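Putative phosphoglycolate phosphatase (Lactobacillus delbrueckii, PDB 2HI0) probably hydrolyses 2-phosphoglycolate to glycolate and phosphate, as a haloacid dehalogenase-type phosphatase with a helical cap over its Rossmann-like core. Local coordinates at residues A55-L60 / V72-K77; F48-V53 / I162-A167; G13-T18 / P113-L118. All coordinates share one frame; numbering follows the deposited sequence.

Interaction 1 (A55-L60 / V72-K77); sequences AVTRAL and VAFGTK
Arg-58 and Phe-74 bring the two backbones closest, their CA atoms 6.9 Å apart, where a middle turn of helix 52-63 faces the loop that follows helix 68-71. The loop bends in a type II beta turn from Ala-73 to Thr-76; at the phi of Gly-75, 93°, a side chain would run into the preceding carbonyl oxygen.

Arg-58 and Phe-74 lie alongside, the two side chains antiparallel. The aliphatic part of the arginine does the touching: Arg-58 CG sits 3.4 Å from CD2 of Phe-74. From CG to NE the arginine is extended, which carries the guanidinium beyond the ring to the carbonyls of the loop. There Arg-58 NH2 donates to Val-72 O at 3.1 Å, a rather bent bond with an N-H...O angle of 139°. The oxygen lies in the guanidinium plane, but the donor stands above the carbonyl plane. Outside this pair, NE bonds to Leu-71 O and NH1 to Phe-47 O, so three backbone carbonyls hold the buried guanidinium and fix its rotation.

The edge of the phenylalanine ring meets the helix backbone, Phe-74 CE2 lying 3.7 Å from Thr-57 O. Thr-57 adds its methyl, CG2 to CD2 of Phe-74 at 3.8 Å. With OG1 anti to the carbonyl carbon (chi1 -56°), its hydroxyl bonds to Val-53 O and Gln-87 instead.

Phe-74 also packs on Val-54 and Ala-61 of helix 52-63 and on Pro-82. Beyond Phe-74, helix 52-63 packs against helices 19-32 and 87-103 through Val-56, Ala-59 and Leu-60, within the all-helical cap.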
loop_
_atom_site.group_PDB
_atom_site.type_symbol
_atom_site.label_atom_id
_atom_site.label_comp_id
_atom_site.label_asym_id
_atom_site.label_seq_id
_atom_site.Cartn_x
_atom_site.Cartn_y
_atom_site.Cartn_z
ATOM N N ALA A 55 1.659 -1.071 -11.334
ATOM C CA ALA A 55 2.428 -2.275 -10.979
ATOM C C ALA A 55 2.662 -3.144 -12.225
ATOM O O ALA A 55 3.801 -3.602 -12.488
ATOM C CB ALA A 55 1.701 -3.097 -9.868
ATOM N N VAL A 56 1.608 -3.394 -13.008
ATOM C CA VAL A 56 1.758 -4.231 -14.229
ATOM C C VAL A 56 2.560 -3.468 -15.311
ATOM O O VAL A 56 3.394 -4.059 -16.015
ATOM C CB VAL A 56 0.426 -4.769 -14.717
ATOM C CG1 VAL A 56 0.544 -5.466 -16.072
ATOM C CG2 VAL A 56 -0.127 -5.729 -13.678
ATOM N N THR A 57 2.380 -2.164 -15.378
ATOM C CA THR A 57 3.159 -1.359 -16.339
ATOM C C THR A 57 4.670 -1.477 -16.012
ATOM O O THR A 57 5.515 -1.683 -16.877
ATOM C CB THR A 57 2.722 0.136 -16.293
ATOM O OG1 THR A 57 1.313 0.245 -16.526
ATOM C CG2 THR A 57 3.490 1.010 -17.333
ATOM N N ARG A 58 5.008 -1.302 -14.727
ATOM C CA ARG A 58 6.370 -1.501 -14.224
ATOM C C ARG A 58 6.898 -2.906 -14.528
ATOM O O ARG A 58 8.067 -3.067 -14.986
ATOM C CB ARG A 58 6.391 -1.195 -12.742
ATOM C CG ARG A 58 6.428 0.307 -12.372
ATOM C CD ARG A 58 6.335 0.416 -10.838
ATOM N NE ARG A 58 6.495 1.787 -10.387
ATOM C CZ ARG A 58 6.141 2.217 -9.186
ATOM N NH1 ARG A 58 5.498 1.395 -8.353
ATOM N NH2 ARG A 58 6.357 3.470 -8.858
ATOM N N ALA A 59 6.067 -3.910 -14.271
ATOM C CA ALA A 59 6.510 -5.312 -14.466
ATOM C C ALA A 59 6.784 -5.620 -15.934
ATOM O O ALA A 59 7.781 -6.259 -16.249
ATOM C CB ALA A 59 5.460 -6.337 -13.916
ATOM N N LEU A 60 5.942 -5.111 -16.815
ATOM C CA LEU A 60 6.147 -5.270 -18.255
ATOM C C LEU A 60 7.415 -4.539 -18.708
ATOM O O LEU A 60 8.156 -5.043 -19.538
ATOM C CB LEU A 60 4.921 -4.806 -19.057
ATOM C CG LEU A 60 3.670 -5.672 -18.990
ATOM C CD1 LEU A 60 2.442 -4.967 -19.629
ATOM C CD2 LEU A 60 3.937 -7.046 -19.701
ATOM N N VAL A 72 10.543 3.952 -10.705
ATOM C CA VAL A 72 10.017 4.767 -9.602
ATOM C C VAL A 72 9.031 5.835 -10.111
ATOM O O VAL A 72 7.922 5.999 -9.545
ATOM C CB VAL A 72 11.135 5.369 -8.740
ATOM C CG1 VAL A 72 10.560 6.258 -7.647
ATOM C CG2 VAL A 72 12.043 4.261 -8.123
ATOM N N ALA A 73 9.380 6.477 -11.222
ATOM C CA ALA A 73 8.588 7.591 -11.785
ATOM C C ALA A 73 7.319 7.129 -12.546
ATOM O O ALA A 73 6.484 7.947 -12.928
ATOM C CB ALA A 73 9.478 8.459 -12.704
ATOM N N PHE A 74 7.189 5.828 -12.806
ATOM C CA PHE A 74 5.948 5.345 -13.368
ATOM C C PHE A 74 4.774 5.764 -12.517
ATOM O O PHE A 74 4.786 5.636 -11.306
ATOM C CB PHE A 74 5.944 3.844 -13.556
ATOM C CG PHE A 74 6.802 3.319 -14.692
ATOM C CD1 PHE A 74 7.959 3.945 -15.097
ATOM C CD2 PHE A 74 6.472 2.096 -15.274
ATOM C CE1 PHE A 74 8.764 3.389 -16.136
ATOM C CE2 PHE A 74 7.198 1.536 -16.266
ATOM C CZ PHE A 74 8.404 2.161 -16.698
ATOM N N GLY A 75 3.741 6.243 -13.179
ATOM C CA GLY A 75 2.548 6.693 -12.468
ATOM C C GLY A 75 2.585 8.188 -12.172
ATOM O O GLY A 75 1.635 8.695 -11.598
ATOM N N THR A 76 3.691 8.860 -12.501
ATOM C CA THR A 76 3.887 10.309 -12.291
ATOM C C THR A 76 4.054 11.027 -13.642
ATOM O O THR A 76 4.288 10.405 -14.700
ATOM C CB THR A 76 5.182 10.611 -11.440
ATOM O OG1 THR A 76 6.377 10.516 -12.250
ATOM C CG2 THR A 76 5.282 9.741 -10.168
ATOM N N LYS A 77 3.975 12.353 -13.594
ATOM C CA LYS A 77 4.181 13.184 -14.782
ATOM C C LYS A 77 5.546 13.001 -15.414
ATOM O O LYS A 77 5.706 13.284 -16.587
ATOM C CB LYS A 77 3.916 14.669 -14.463
ATOM C CG LYS A 77 4.949 15.306 -13.559
#

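Interaction 2 (F48-V53 / I162-A167); sequences FGSGVV and IRRKPA
Ser-50 and Arg-164 meet where the helical cap faces the HAD core: residues 48-53 link helix 41-47 to helix 52-63 in the cap, and 162-167 form the core loop carrying Lys-165. This lysine makes salt bridges with Asp-10 and Asp-194, and Asp-10 is a ligand of the bound sodium ion. Its position is consistent with the conserved lysine of HAD phosphatases.

The carbonyl of Ser-50 lies against the arginine, O to CD of Arg-164 at 3.1 Å. It sits over one face of the guanidinium; Arg-164 NE is 3.2 Å from Ser-50 O, but the angle is too poor for a hydrogen bond. Ser-50 CB also lies over a face, offset toward the rim, with NH1 of Arg-164 at 3.8 Å. Both atoms are in van der Waals contact with the charged group.

A terminal turn in the arginine, chi4 87° after an extended chain from CG to NE, sets NH1 to bond Lys-165 O. Arg-164 NH1 to Lys-165 O is 2.9 Å, the donor in the carbonyl plane on a lone pair. NH2 makes a weak bond to Gly-75 O in the cap, so the guanidinium has polar partners on both domains.

A water bridges the segments, donating to Gly-49 O at 2.7 Å and accepting from Lys-165 NZ at 3.0 Å.

Gly-51 is the N-cap of helix 52-63. Ser-50 touches Ile-193 of helix 192-200, Arg-164 touches Val-54 of helix 52-63, and Pro-166 leans on Gln-196 and Thr-197 of helix 192-200.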
loop_
_atom_site.group_PDB
_atom_site.type_symbol
_atom_site.label_atom_id
_atom_site.label_comp_id
_atom_site.label_asym_id
_atom_site.label_seq_id
_atom_site.Cartn_x
_atom_site.Cartn_y
_atom_site.Cartn_z
ATOM N N PHE A 48 4.754 -2.670 -6.844
ATOM C CA PHE A 48 3.513 -2.241 -6.178
ATOM C C PHE A 48 3.714 -0.930 -5.363
ATOM O O PHE A 48 4.851 -0.501 -5.177
ATOM C CB PHE A 48 2.973 -3.432 -5.374
ATOM C CG PHE A 48 2.365 -4.487 -6.253
ATOM C CD1 PHE A 48 1.037 -4.386 -6.641
ATOM C CD2 PHE A 48 3.101 -5.539 -6.761
ATOM C CE1 PHE A 48 0.482 -5.308 -7.468
ATOM C CE2 PHE A 48 2.523 -6.463 -7.608
ATOM C CZ PHE A 48 1.227 -6.337 -7.955
ATOM N N GLY A 49 2.608 -0.278 -4.963
ATOM C CA GLY A 49 2.606 0.998 -4.230
ATOM C C GLY A 49 1.679 2.036 -4.860
ATOM O O GLY A 49 1.050 2.873 -4.182
ATOM N N SER A 50 1.581 1.957 -6.164
ATOM C CA SER A 50 0.846 2.943 -6.946
ATOM C C SER A 50 -0.354 2.360 -7.678
ATOM O O SER A 50 -0.800 2.924 -8.677
ATOM C CB SER A 50 1.787 3.636 -7.941
ATOM O OG SER A 50 2.745 4.443 -7.271
ATOM N N GLY A 51 -0.817 1.225 -7.175
ATOM C CA GLY A 51 -1.959 0.526 -7.781
ATOM C C GLY A 51 -1.561 -0.496 -8.814
ATOM O O GLY A 51 -0.413 -0.521 -9.314
ATOM N N VAL A 52 -2.541 -1.298 -9.180
ATOM C CA VAL A 52 -2.262 -2.430 -10.040
ATOM C C VAL A 52 -1.914 -2.077 -11.478
ATOM O O VAL A 52 -1.154 -2.768 -12.094
ATOM C CB VAL A 52 -3.419 -3.477 -10.048
ATOM C CG1 VAL A 52 -3.543 -4.104 -8.668
ATOM C CG2 VAL A 52 -4.713 -2.893 -10.550
ATOM N N VAL A 53 -2.459 -1.000 -11.995
ATOM C CA VAL A 53 -2.117 -0.553 -13.382
ATOM C C VAL A 53 -0.640 -0.162 -13.451
ATOM O O VAL A 53 0.089 -0.620 -14.330
ATOM C CB VAL A 53 -3.046 0.613 -13.862
ATOM C CG1 VAL A 53 -2.564 1.206 -15.179
ATOM C CG2 VAL A 53 -4.515 0.152 -13.962
ATOM N N ILE A 162 -12.560 6.293 -8.986
ATOM C CA ILE A 162 -12.119 7.108 -7.867
ATOM C C ILE A 162 -10.587 7.142 -7.862
ATOM O O ILE A 162 -9.933 6.080 -7.949
ATOM C CB ILE A 162 -12.621 6.516 -6.558
ATOM C CG1 ILE A 162 -14.159 6.440 -6.587
ATOM C CG2 ILE A 162 -12.129 7.333 -5.329
ATOM C CD1 ILE A 162 -14.840 7.831 -6.563
ATOM N N ARG A 163 -10.011 8.330 -7.788
ATOM C CA ARG A 163 -8.543 8.439 -7.870
ATOM C C ARG A 163 -7.790 7.656 -6.773
ATOM O O ARG A 163 -8.162 7.674 -5.586
ATOM C CB ARG A 163 -8.063 9.893 -7.887
ATOM C CG ARG A 163 -8.581 10.682 -9.045
ATOM C CD ARG A 163 -7.983 12.035 -9.116
ATOM N NE ARG A 163 -8.319 12.897 -7.963
ATOM C CZ ARG A 163 -7.935 14.168 -7.843
ATOM N NH1 ARG A 163 -7.162 14.714 -8.771
ATOM N NH2 ARG A 163 -8.255 14.875 -6.778
ATOM N N ARG A 164 -6.702 6.998 -7.210
ATOM C CA ARG A 164 -5.833 6.296 -6.316
ATOM C C ARG A 164 -4.981 7.261 -5.510
ATOM O O ARG A 164 -4.876 8.429 -5.843
ATOM C CB ARG A 164 -4.967 5.333 -7.124
ATOM C CG ARG A 164 -4.007 6.083 -8.079
ATOM C CD ARG A 164 -2.961 5.103 -8.618
ATOM N NE ARG A 164 -2.093 5.714 -9.638
ATOM C CZ ARG A 164 -0.976 6.387 -9.399
ATOM N NH1 ARG A 164 -0.539 6.624 -8.168
ATOM N NH2 ARG A 164 -0.274 6.839 -10.427
ATOM N N LYS A 165 -4.369 6.737 -4.468
ATOM C CA LYS A 165 -3.348 7.473 -3.718
ATOM C C LYS A 165 -2.220 7.717 -4.748
ATOM O O LYS A 165 -1.911 6.820 -5.581
ATOM C CB LYS A 165 -2.799 6.646 -2.538
ATOM C CG LYS A 165 -3.754 6.296 -1.384
ATOM C CD LYS A 165 -3.310 4.998 -0.672
ATOM C CE LYS A 165 -1.938 5.165 -0.055
ATOM N NZ LYS A 165 -1.399 3.880 0.497
ATOM N N PRO A 166 -1.544 8.865 -4.668
ATOM C CA PRO A 166 -1.586 9.884 -3.623
ATOM C C PRO A 166 -2.574 11.029 -3.794
ATOM O O PRO A 166 -2.457 11.985 -3.020
ATOM C CB PRO A 166 -0.145 10.397 -3.623
ATOM C CG PRO A 166 0.272 10.358 -5.057
ATOM C CD PRO A 166 -0.454 9.149 -5.646
ATOM N N ALA A 167 -3.576 10.907 -4.696
ATOM C CA ALA A 167 -4.677 11.883 -4.692
ATOM C C ALA A 167 -5.328 11.819 -3.324
ATOM O O ALA A 167 -5.313 10.744 -2.687
ATOM C CB ALA A 167 -5.723 11.587 -5.782
HETATM O O HOH W 1 0.615 3.104 -1.520
#

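Interaction 3 (G13-T18 / P113-L118); sequences GTILDT and PGILDL. With EDO (1,2-ethanediol), chain I.
Ile-15 and Ile-115 join the turn after the HAD signature motif to the start of helix 115-124, with CA atoms 6.3 Å apart. The DxDx(T/V) pattern, made here of Asp-10, Asp-12 and Thr-14, ends within residues 13-18; Asp-10 and Asp-12 are ligands of the bound sodium ion, so this contact lies just behind the probable active site.

The close part is buried: an isoleucine packs on two backbone carbonyls and a neighbouring side chain. Ile-115 points at the turn and spreads its branches over two successive carbonyls: CG2 lies 3.8 Å from Ile-15 O, and CD1 lies 3.9 Å from Thr-14 O. Its CG1 is anti to the carbonyl carbon (chi1 -68°), which leaves CG2 of Ile-115 anti to the backbone N and brings it alongside Ile-15, 4.0 Å from CB. Ile-15 meets the helix mainly with this branching carbon; its side chain also packs on Phe-9 of strand 6-9, and Thr-14 O is satisfied by Trp-210 NE1.

The other side is loose. Pro-113 is exposed, and Gly-114, at the N-cap position of helix 115-124, has a positive phi (93°). Across this side the segments make little contact, and a 1,2-ethanediol, probably from the crystallisation liquor, lies next to Pro-113. The diol also takes a bond from Ala-230 N. Both its hydroxyls reach the same acceptor, O1 to Pro-113 O at 2.8 Å and O2 to that oxygen at a weak 3.4 Å.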
loop_
_atom_site.group_PDB
_atom_site.type_symbol
_atom_site.label_atom_id
_atom_site.label_comp_id
_atom_site.label_asym_id
_atom_site.label_seq_id
_atom_site.Cartn_x
_atom_site.Cartn_y
_atom_site.Cartn_z
ATOM N N GLY A 13 2.847 -4.096 3.037
ATOM C CA GLY A 13 4.148 -3.680 3.587
ATOM C C GLY A 13 4.070 -2.920 4.892
ATOM O O GLY A 13 5.080 -2.489 5.433
ATOM N N THR A 14 2.862 -2.737 5.411
ATOM C CA THR A 14 2.628 -1.888 6.550
ATOM C C THR A 14 1.934 -2.718 7.611
ATOM O O THR A 14 2.508 -3.009 8.655
ATOM C CB THR A 14 1.829 -0.608 6.177
ATOM O OG1 THR A 14 2.536 0.087 5.119
ATOM C CG2 THR A 14 1.691 0.275 7.341
ATOM N N ILE A 15 0.687 -3.126 7.365
ATOM C CA ILE A 15 0.015 -3.992 8.330
ATOM C C ILE A 15 -0.035 -5.481 7.941
ATOM O O ILE A 15 -0.083 -6.332 8.792
ATOM C CB ILE A 15 -1.371 -3.474 8.721
ATOM C CG1 ILE A 15 -2.356 -3.498 7.526
ATOM C CG2 ILE A 15 -1.245 -2.069 9.393
ATOM C CD1 ILE A 15 -3.829 -3.078 7.902
ATOM N N LEU A 16 0.040 -5.742 6.631
ATOM C CA LEU A 16 -0.018 -7.092 6.064
ATOM C C LEU A 16 1.224 -7.388 5.221
ATOM O O LEU A 16 1.637 -6.576 4.387
ATOM C CB LEU A 16 -1.271 -7.305 5.202
ATOM C CG LEU A 16 -2.569 -7.455 6.011
ATOM C CD1 LEU A 16 -3.711 -7.716 5.062
ATOM C CD2 LEU A 16 -2.508 -8.600 7.024
ATOM N N ASP A 17 1.769 -8.591 5.438
ATOM C CA ASP A 17 2.934 -9.122 4.752
ATOM C C ASP A 17 2.393 -9.810 3.474
ATOM O O ASP A 17 2.035 -10.999 3.480
ATOM C CB ASP A 17 3.615 -10.096 5.701
ATOM C CG ASP A 17 4.924 -10.601 5.208
ATOM O OD1 ASP A 17 5.263 -10.414 4.018
ATOM O OD2 ASP A 17 5.583 -11.208 6.081
ATOM N N THR A 18 2.325 -9.040 2.375
ATOM C CA THR A 18 1.619 -9.452 1.139
ATOM C C THR A 18 2.509 -9.826 -0.037
ATOM O O THR A 18 1.997 -10.260 -1.081
ATOM C CB THR A 18 0.705 -8.281 0.658
ATOM O OG1 THR A 18 1.479 -7.117 0.552
ATOM C CG2 THR A 18 -0.466 -7.996 1.626
ATOM N N PRO A 113 4.508 -9.338 12.516
ATOM C CA PRO A 113 4.653 -9.491 13.974
ATOM C C PRO A 113 4.382 -8.186 14.741
ATOM O O PRO A 113 4.890 -7.130 14.390
ATOM C CB PRO A 113 6.101 -9.944 14.136
ATOM C CG PRO A 113 6.394 -10.631 12.812
ATOM C CD PRO A 113 5.675 -9.843 11.776
ATOM N N GLY A 114 3.549 -8.265 15.763
ATOM C CA GLY A 114 3.248 -7.071 16.519
ATOM C C GLY A 114 2.044 -6.260 16.122
ATOM O O GLY A 114 1.609 -5.409 16.868
ATOM N N ILE A 115 1.575 -6.411 14.888
ATOM C CA ILE A 115 0.485 -5.570 14.364
ATOM C C ILE A 115 -0.891 -5.788 15.043
ATOM O O ILE A 115 -1.587 -4.840 15.364
ATOM C CB ILE A 115 0.406 -5.723 12.838
ATOM C CG1 ILE A 115 1.654 -5.113 12.132
ATOM C CG2 ILE A 115 -0.983 -5.236 12.283
ATOM C CD1 ILE A 115 1.910 -3.634 12.469
ATOM N N LEU A 116 -1.261 -7.038 15.250
ATOM C CA LEU A 116 -2.493 -7.362 16.009
ATOM C C LEU A 116 -2.481 -6.729 17.424
ATOM O O LEU A 116 -3.484 -6.127 17.863
ATOM C CB LEU A 116 -2.730 -8.876 16.042
ATOM C CG LEU A 116 -3.079 -9.513 14.697
ATOM C CD1 LEU A 116 -3.207 -11.034 14.789
ATOM C CD2 LEU A 116 -4.361 -8.894 14.107
ATOM N N ASP A 117 -1.347 -6.809 18.110
ATOM C CA ASP A 117 -1.219 -6.180 19.411
ATOM C C ASP A 117 -1.335 -4.645 19.297
ATOM O O ASP A 117 -1.968 -4.008 20.113
ATOM C CB ASP A 117 0.131 -6.498 20.091
ATOM C CG ASP A 117 0.285 -7.975 20.577
ATOM O OD1 ASP A 117 -0.694 -8.732 20.677
ATOM O OD2 ASP A 117 1.442 -8.362 20.864
ATOM N N LEU A 118 -0.696 -4.071 18.294
ATOM C CA LEU A 118 -0.788 -2.631 18.061
ATOM C C LEU A 118 -2.219 -2.166 17.947
ATOM O O LEU A 118 -2.618 -1.177 18.558
ATOM C CB LEU A 118 0.007 -2.258 16.792
ATOM C CG LEU A 118 -0.058 -0.817 16.226
ATOM C CD1 LEU A 118 0.571 0.200 17.142
ATOM C CD2 LEU A 118 0.575 -0.766 14.790
HETATM C C1 EDO I . 6.726 -5.359 12.245
HETATM O O1 EDO I . 6.805 -6.779 12.335
HETATM C C2 EDO I . 7.896 -4.879 13.068
HETATM O O2 EDO I . 7.450 -4.944 14.424
#

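Overall arrangement
Interactions 1 and 2 are neighbours, their centres 11 Å apart, and both use helix 52-63; they touch directly where Ala-55 packs on Phe-48. Interaction 3 lies on the other side of the chain's centre from interaction 1, about 26 Å between centres, and about 21 Å from interaction 2. Along the chain, interaction 1 is nested inside the loops closed by the other two, while interactions 2 and 3 cross, since their segments alternate. Thus interaction 1 is internal to the cap, interaction 3 belongs to the core, and interaction 2 spans the two, probably linking cap to core next to the sodium site, which also lies near interaction 3.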